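Dipeptide Epimerase (Enterococcus faecalis V583, PDB 3JW7) belongs to the mandelate racemase/muconate lactonizing enzyme family of the enolase superfamily, with an N-terminal domain joined to a C-terminal TIM-barrel-like domain. Local coordinates at residues I13-T18 and F323-A328; E27-A32 and E295-G300. All blocks are in the same frame, centred on the assembly; numbering follows the deposited sequence.

How the interactions relate
The two contacts lie on the same side of the chain's centre, with their own centres about 9 Å apart, and both join the N-terminal domain to the C-terminal barrel domain. Along the chain the segments come in the order 13-18, 27-32, 295-300, 323-328, so interaction 1 encloses interaction 2. On the N-terminal side they use neighbouring antiparallel strands, 3-21 and 24-38, where Ile-13 O is 2.7 Å from Ala-29 N, a probable hydrogen bond. On the barrel side, Leu-325 CD1 packs at 3.5 Å against Thr-297 CG2. One small antiparallel sheet thus meets two successive barrel loops, forming a continuous interdomain surface.

Interaction 1 of 2, residues I13-T18 and F323-A328; sequences IKLKET and FGLETA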
loop_
_atom_site.group_PDB
_atom_site.type_symbol
_atom_site.label_atom_id
_atom_site.label_comp_id
_atom_site.label_asym_id
_atom_site.label_seq_id
_atom_site.Cartn_x
_atom_site.Cartn_y
_atom_site.Cartn_z
ATOM N N ILE A 13 -1.320 -15.737 8.546
ATOM C CA ILE A 13 -0.423 -16.452 7.646
ATOM C C ILE A 13 1.036 -16.125 7.932
ATOM O O ILE A 13 1.462 -14.978 7.819
ATOM C CB ILE A 13 -0.744 -16.094 6.176
ATOM C CG1 ILE A 13 -2.187 -16.495 5.858
ATOM C CG2 ILE A 13 0.223 -16.801 5.235
ATOM C CD1 ILE A 13 -2.697 -15.948 4.544
ATOM N N LYS A 14 1.813 -17.140 8.292
ATOM C CA LYS A 14 3.218 -16.913 8.589
ATOM C C LYS A 14 3.974 -16.464 7.349
ATOM O O LYS A 14 3.653 -16.872 6.236
ATOM C CB LYS A 14 3.855 -18.185 9.157
ATOM C CG LYS A 14 5.271 -17.983 9.647
ATOM C CD LYS A 14 5.748 -19.166 10.480
ATOM C CE LYS A 14 7.161 -18.934 10.991
ATOM N NZ LYS A 14 7.257 -17.688 11.804
ATOM N N LEU A 15 4.963 -15.599 7.545
ATOM C CA LEU A 15 5.768 -15.119 6.432
ATOM C C LEU A 15 6.934 -16.084 6.241
ATOM O O LEU A 15 7.420 -16.681 7.205
ATOM C CB LEU A 15 6.299 -13.711 6.710
ATOM C CG LEU A 15 5.268 -12.589 6.887
ATOM C CD1 LEU A 15 5.987 -11.259 6.973
ATOM C CD2 LEU A 15 4.294 -12.582 5.717
ATOM N N LYS A 16 7.369 -16.238 4.997
ATOM C CA LYS A 16 8.469 -17.139 4.676
ATOM C C LYS A 16 9.753 -16.681 5.346
ATOM O O LYS A 16 10.641 -17.485 5.638
ATOM C CB LYS A 16 8.647 -17.229 3.155
ATOM C CG LYS A 16 7.478 -17.937 2.462
ATOM C CD LYS A 16 7.709 -18.172 0.971
ATOM C CE LYS A 16 7.489 -16.917 0.141
ATOM N NZ LYS A 16 8.437 -15.833 0.511
ATOM N N GLU A 17 9.846 -15.381 5.594
ATOM C CA GLU A 17 11.009 -14.812 6.256
ATOM C C GLU A 17 10.582 -13.553 6.997
ATOM O O GLU A 17 9.700 -12.827 6.537
ATOM C CB GLU A 17 12.109 -14.489 5.237
ATOM C CG GLU A 17 11.663 -13.639 4.059
ATOM C CD GLU A 17 12.767 -13.429 3.028
ATOM O OE1 GLU A 17 12.512 -12.749 2.011
ATOM O OE2 GLU A 17 13.889 -13.940 3.227
ATOM N N THR A 18 11.190 -13.308 8.153
ATOM C CA THR A 18 10.864 -12.123 8.936
ATOM C C THR A 18 11.363 -10.879 8.204
ATOM O O THR A 18 12.466 -10.871 7.655
ATOM C CB THR A 18 11.517 -12.169 10.332
ATOM O OG1 THR A 18 12.942 -12.164 10.194
ATOM C CG2 THR A 18 11.092 -13.419 11.079
ATOM N N PHE A 323 4.242 -11.785 -1.814
ATOM C CA PHE A 323 5.498 -12.494 -2.062
ATOM C C PHE A 323 6.112 -13.165 -0.834
ATOM O O PHE A 323 6.913 -14.087 -0.967
ATOM C CB PHE A 323 6.542 -11.551 -2.678
ATOM C CG PHE A 323 6.086 -10.846 -3.932
ATOM C CD1 PHE A 323 4.921 -11.225 -4.591
ATOM C CD2 PHE A 323 6.829 -9.788 -4.449
ATOM C CE1 PHE A 323 4.501 -10.562 -5.748
ATOM C CE2 PHE A 323 6.418 -9.121 -5.600
ATOM C CZ PHE A 323 5.255 -9.508 -6.249
ATOM N N GLY A 324 5.751 -12.708 0.358
ATOM C CA GLY A 324 6.320 -13.301 1.554
ATOM C C GLY A 324 5.415 -14.288 2.259
ATOM O O GLY A 324 5.830 -14.952 3.213
ATOM N N LEU A 325 4.184 -14.408 1.775
ATOM C CA LEU A 325 3.202 -15.301 2.385
ATOM C C LEU A 325 3.458 -16.795 2.186
ATOM O O LEU A 325 3.767 -17.246 1.080
ATOM C CB LEU A 325 1.804 -14.977 1.850
ATOM C CG LEU A 325 1.308 -13.526 1.970
ATOM C CD1 LEU A 325 -0.085 -13.446 1.367
ATOM C CD2 LEU A 325 1.293 -13.076 3.435
ATOM N N GLU A 326 3.313 -17.564 3.262
ATOM C CA GLU A 326 3.492 -19.009 3.177
ATOM C C GLU A 326 2.337 -19.605 2.379
ATOM O O GLU A 326 2.512 -20.599 1.678
ATOM C CB GLU A 326 3.521 -19.638 4.573
ATOM C CG GLU A 326 4.806 -19.381 5.343
ATOM C CD GLU A 326 5.888 -20.396 5.035
ATOM O OE1 GLU A 326 6.134 -20.670 3.841
ATOM O OE2 GLU A 326 6.500 -20.913 5.993
ATOM N N THR A 327 1.164 -18.985 2.478
ATOM C CA THR A 327 -0.020 -19.473 1.770
ATOM C C THR A 327 -0.991 -18.357 1.382
ATOM O O THR A 327 -0.941 -17.259 1.934
ATOM C CB THR A 327 -0.789 -20.486 2.636
ATOM O OG1 THR A 327 -1.860 -21.058 1.876
ATOM C CG2 THR A 327 -1.370 -19.795 3.857
ATOM N N ALA A 328 -1.869 -18.657 0.425
ATOM C CA ALA A 328 -2.882 -17.717 -0.044
ATOM C C ALA A 328 -4.201 -18.060 0.653
ATOM O O ALA A 328 -4.647 -19.206 0.624
ATOM C CB ALA A 328 -3.043 -17.828 -1.562
#
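Leu-15 and Leu-325 face each other as a single non-hydrogen-bonded antiparallel pair, a register fixed by the two backbone bonds that flank them. Lys-16 N donates to Gly-324 O at 2.7 Å, nearly straight at 166°, whereas the bond from Glu-326 N to Lys-14 O is longer and more bent, at 3.1 Å and 146°. The tight part lies inward. The ends of both leucine side chains come together on the inner side, CD2 to CD2 at 3.8 Å. Further along, Ile-13 crosses Thr-327 at about a right angle: its CG2 touches Thr-327 CG2 at 3.7 Å, while its CD1 comes within 3.4 Å of Thr-327 O. That carbonyl oxygen is buried by the contact without a polar partner, surrounded here by the aliphatic branches of Ile-13.

The outer side faces solvent and is formed by exposed Lys-14, Lys-16 and Glu-326. Glu-326 CG presses to 2.9 Å from Lys-14 O, the oxygen that accepts its own N-H, but the charged ends stay apart, without a salt bridge. The chain of Lys-16 runs over Gly-324 and bends at its third and fourth torsions (chi3 -78°), which brings NZ to 2.7 Å from Phe-323 O, in the carbonyl plane and on a lone pair. Its ammonium is therefore held by a backbone oxygen and not by the carboxylate of Glu-326, whose OE1 lies 3.3 Å from Lys-16 CG, where the two side chains cross at a slant.

This interdomain contact joins the N-terminal domain, at the corner of strand 3-21, to the loop after 314-317, the last barrel strand of the C-terminal domain. Beneath the leucines, Ala-29 of strand 24-38 touches both; Phe-323 turns onto Thr-131 and Ile-133 of strand 128-135, and Ile-13 reaches Thr-297 and Pro-329.

Interaction 2 of 2, residues E27-A32 and E295-G300; sequences ESADSA and EETTIG. With TYR (tyrosine), chain J.
Ala-29 and Glu-295 bring the two backbones closest, with a CA-CA distance of 4.1 Å, and the chains then separate to 6.1 Å between the CA atoms of Ser-31 and Glu-296. Segment 27-32 belongs to strand 24-38 and is extended from Ser-28 onward, whereas 295-300 is a loop that enters a helix at Thr-298, with Thr-297 at the N-cap position. No hydrogen bond joins them, so this is packing and not sheet pairing.

The carbonyl of Glu-295 carries much of the contact: its O lies 3.6 Å from Ala-29 CB and also 3.6 Å from Ser-31 CB. Buried between these carbons, it has no polar partner. Thr-297 adds its methyl, CG2, at 4.2 Å from Ala-29 CB. The hydroxyls of Ser-31 and Thr-297 do not bond to each other, as OG and OG1 are 4.5 Å apart; both are hydrogen-bonded to OE2 of Glu-47 from strand 43-48, which ties the two segments together indirectly. OE1 of the same carboxylate accepts the backbone N-H of Gly-300, in the first turn of the helix.

Glu-295 bends at its second torsion (chi2 87°), carrying its carboxylate away from the strand to the bound tyrosine, whose OH donates to Glu-295 OE1 at 2.7 Å, with OE2 also near. On the far face of the strand, Ser-28 OG donates at 2.8 Å to the syn side of Asp-30 OD1, 25° out of the carboxylate plane.

Its bond to the tyrosine places Glu-295 at the ligand pocket, where Cys-292 O, Asn-191, Lys-159 and Lys-264 also hydrogen-bond the ligand. The setting is that of the enolase superfamily: the loop after the seventh barrel strand, 287-290, lies at the C-terminal end of the barrel, packed beneath the N-terminal domain that covers the pocket.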
loop_
_atom_site.group_PDB
_atom_site.type_symbol
_atom_site.label_atom_id
_atom_site.label_comp_id
_atom_site.label_asym_id
_atom_site.label_seq_id
_atom_site.Cartn_x
_atom_site.Cartn_y
_atom_site.Cartn_z
ATOM N N GLU A 27 6.513 -11.054 11.257
ATOM C CA GLU A 27 6.821 -12.432 10.906
ATOM C C GLU A 27 5.563 -13.197 10.540
ATOM O O GLU A 27 5.617 -14.379 10.214
ATOM C CB GLU A 27 7.559 -13.125 12.056
ATOM C CG GLU A 27 6.760 -13.291 13.332
ATOM C CD GLU A 27 7.571 -13.962 14.431
ATOM O OE1 GLU A 27 7.001 -14.252 15.507
ATOM O OE2 GLU A 27 8.782 -14.198 14.217
ATOM N N SER A 28 4.428 -12.509 10.582
ATOM C CA SER A 28 3.156 -13.134 10.242
ATOM C C SER A 28 2.171 -12.087 9.743
ATOM O O SER A 28 2.077 -10.997 10.303
ATOM C CB SER A 28 2.561 -13.831 11.467
ATOM O OG SER A 28 1.394 -14.554 11.118
ATOM N N ALA A 29 1.443 -12.421 8.684
ATOM C CA ALA A 29 0.447 -11.516 8.131
ATOM C C ALA A 29 -0.886 -11.899 8.762
ATOM O O ALA A 29 -1.460 -12.947 8.456
ATOM C CB ALA A 29 0.380 -11.666 6.614
ATOM N N ASP A 30 -1.362 -11.060 9.673
ATOM C CA ASP A 30 -2.627 -11.323 10.332
ATOM C C ASP A 30 -3.614 -10.244 9.921
ATOM O O ASP A 30 -3.433 -9.065 10.216
ATOM C CB ASP A 30 -2.431 -11.362 11.848
ATOM C CG ASP A 30 -1.401 -12.395 12.267
ATOM O OD1 ASP A 30 -1.094 -13.284 11.451
ATOM O OD2 ASP A 30 -0.901 -12.329 13.407
ATOM N N SER A 31 -4.655 -10.659 9.218
ATOM C CA SER A 31 -5.647 -9.718 8.732
ATOM C C SER A 31 -7.062 -10.201 8.969
ATOM O O SER A 31 -7.284 -11.322 9.423
ATOM C CB SER A 31 -5.447 -9.497 7.239
ATOM O OG SER A 31 -5.614 -10.716 6.538
ATOM N N ALA A 32 -8.014 -9.332 8.647
ATOM C CA ALA A 32 -9.422 -9.640 8.784
ATOM C C ALA A 32 -9.954 -9.805 7.372
ATOM O O ALA A 32 -9.824 -8.898 6.544
ATOM C CB ALA A 32 -10.145 -8.490 9.488
ATOM N N GLU A 295 0.981 -6.847 6.386
ATOM C CA GLU A 295 -0.115 -7.608 6.990
ATOM C C GLU A 295 -1.228 -8.012 6.028
ATOM O O GLU A 295 -2.008 -8.926 6.320
ATOM C CB GLU A 295 -0.758 -6.821 8.137
ATOM C CG GLU A 295 0.026 -6.813 9.430
ATOM C CD GLU A 295 1.059 -5.712 9.491
ATOM O OE1 GLU A 295 1.278 -5.030 8.470
ATOM O OE2 GLU A 295 1.660 -5.533 10.567
ATOM N N GLU A 296 -1.331 -7.335 4.891
ATOM C CA GLU A 296 -2.394 -7.694 3.969
ATOM C C GLU A 296 -1.979 -8.788 3.005
ATOM O O GLU A 296 -0.797 -9.100 2.870
ATOM C CB GLU A 296 -2.931 -6.463 3.230
ATOM C CG GLU A 296 -1.931 -5.612 2.496
ATOM C CD GLU A 296 -2.535 -4.262 2.130
ATOM O OE1 GLU A 296 -3.675 -4.243 1.620
ATOM O OE2 GLU A 296 -1.882 -3.225 2.352
ATOM N N THR A 297 -2.966 -9.385 2.352
ATOM C CA THR A 297 -2.703 -10.492 1.453
ATOM C C THR A 297 -3.395 -10.356 0.107
ATOM O O THR A 297 -3.607 -9.248 -0.381
ATOM C CB THR A 297 -3.101 -11.830 2.133
ATOM O OG1 THR A 297 -4.516 -11.861 2.370
ATOM C CG2 THR A 297 -2.383 -11.962 3.480
ATOM N N THR A 298 -3.744 -11.491 -0.487
ATOM C CA THR A 298 -4.380 -11.517 -1.801
ATOM C C THR A 298 -5.455 -10.462 -2.055
ATOM O O THR A 298 -5.406 -9.740 -3.045
ATOM C CB THR A 298 -4.996 -12.903 -2.072
ATOM O OG1 THR A 298 -4.048 -13.915 -1.718
ATOM C CG2 THR A 298 -5.343 -13.049 -3.552
ATOM N N ILE A 299 -6.438 -10.374 -1.169
ATOM C CA ILE A 299 -7.521 -9.423 -1.368
ATOM C C ILE A 299 -7.073 -7.967 -1.399
ATOM O O ILE A 299 -7.375 -7.241 -2.350
ATOM C CB ILE A 299 -8.609 -9.616 -0.293
ATOM C CG1 ILE A 299 -9.201 -11.021 -0.430
ATOM C CG2 ILE A 299 -9.719 -8.583 -0.462
ATOM C CD1 ILE A 299 -10.042 -11.462 0.755
ATOM N N GLY A 300 -6.352 -7.541 -0.365
ATOM C CA GLY A 300 -5.896 -6.163 -0.312
ATOM C C GLY A 300 -5.023 -5.790 -1.493
ATOM O O GLY A 300 -5.184 -4.722 -2.092
HETATM N N TYR J . 5.054 -1.354 3.442
HETATM C CA TYR J . 5.243 -0.240 4.363
HETATM C C TYR J . 5.875 0.974 3.682
HETATM O O TYR J . 5.561 1.210 2.493
HETATM C CB TYR J . 6.102 -0.686 5.552
HETATM C CG TYR J . 5.488 -1.782 6.408
HETATM C CD1 TYR J . 6.268 -2.836 6.878
HETATM C CD2 TYR J . 4.144 -1.743 6.789
HETATM C CE1 TYR J . 5.737 -3.825 7.706
HETATM C CE2 TYR J . 3.598 -2.733 7.627
HETATM C CZ TYR J . 4.408 -3.769 8.080
HETATM O OH TYR J . 3.910 -4.741 8.922
HETATM O OXT TYR J . 6.655 1.684 4.352
#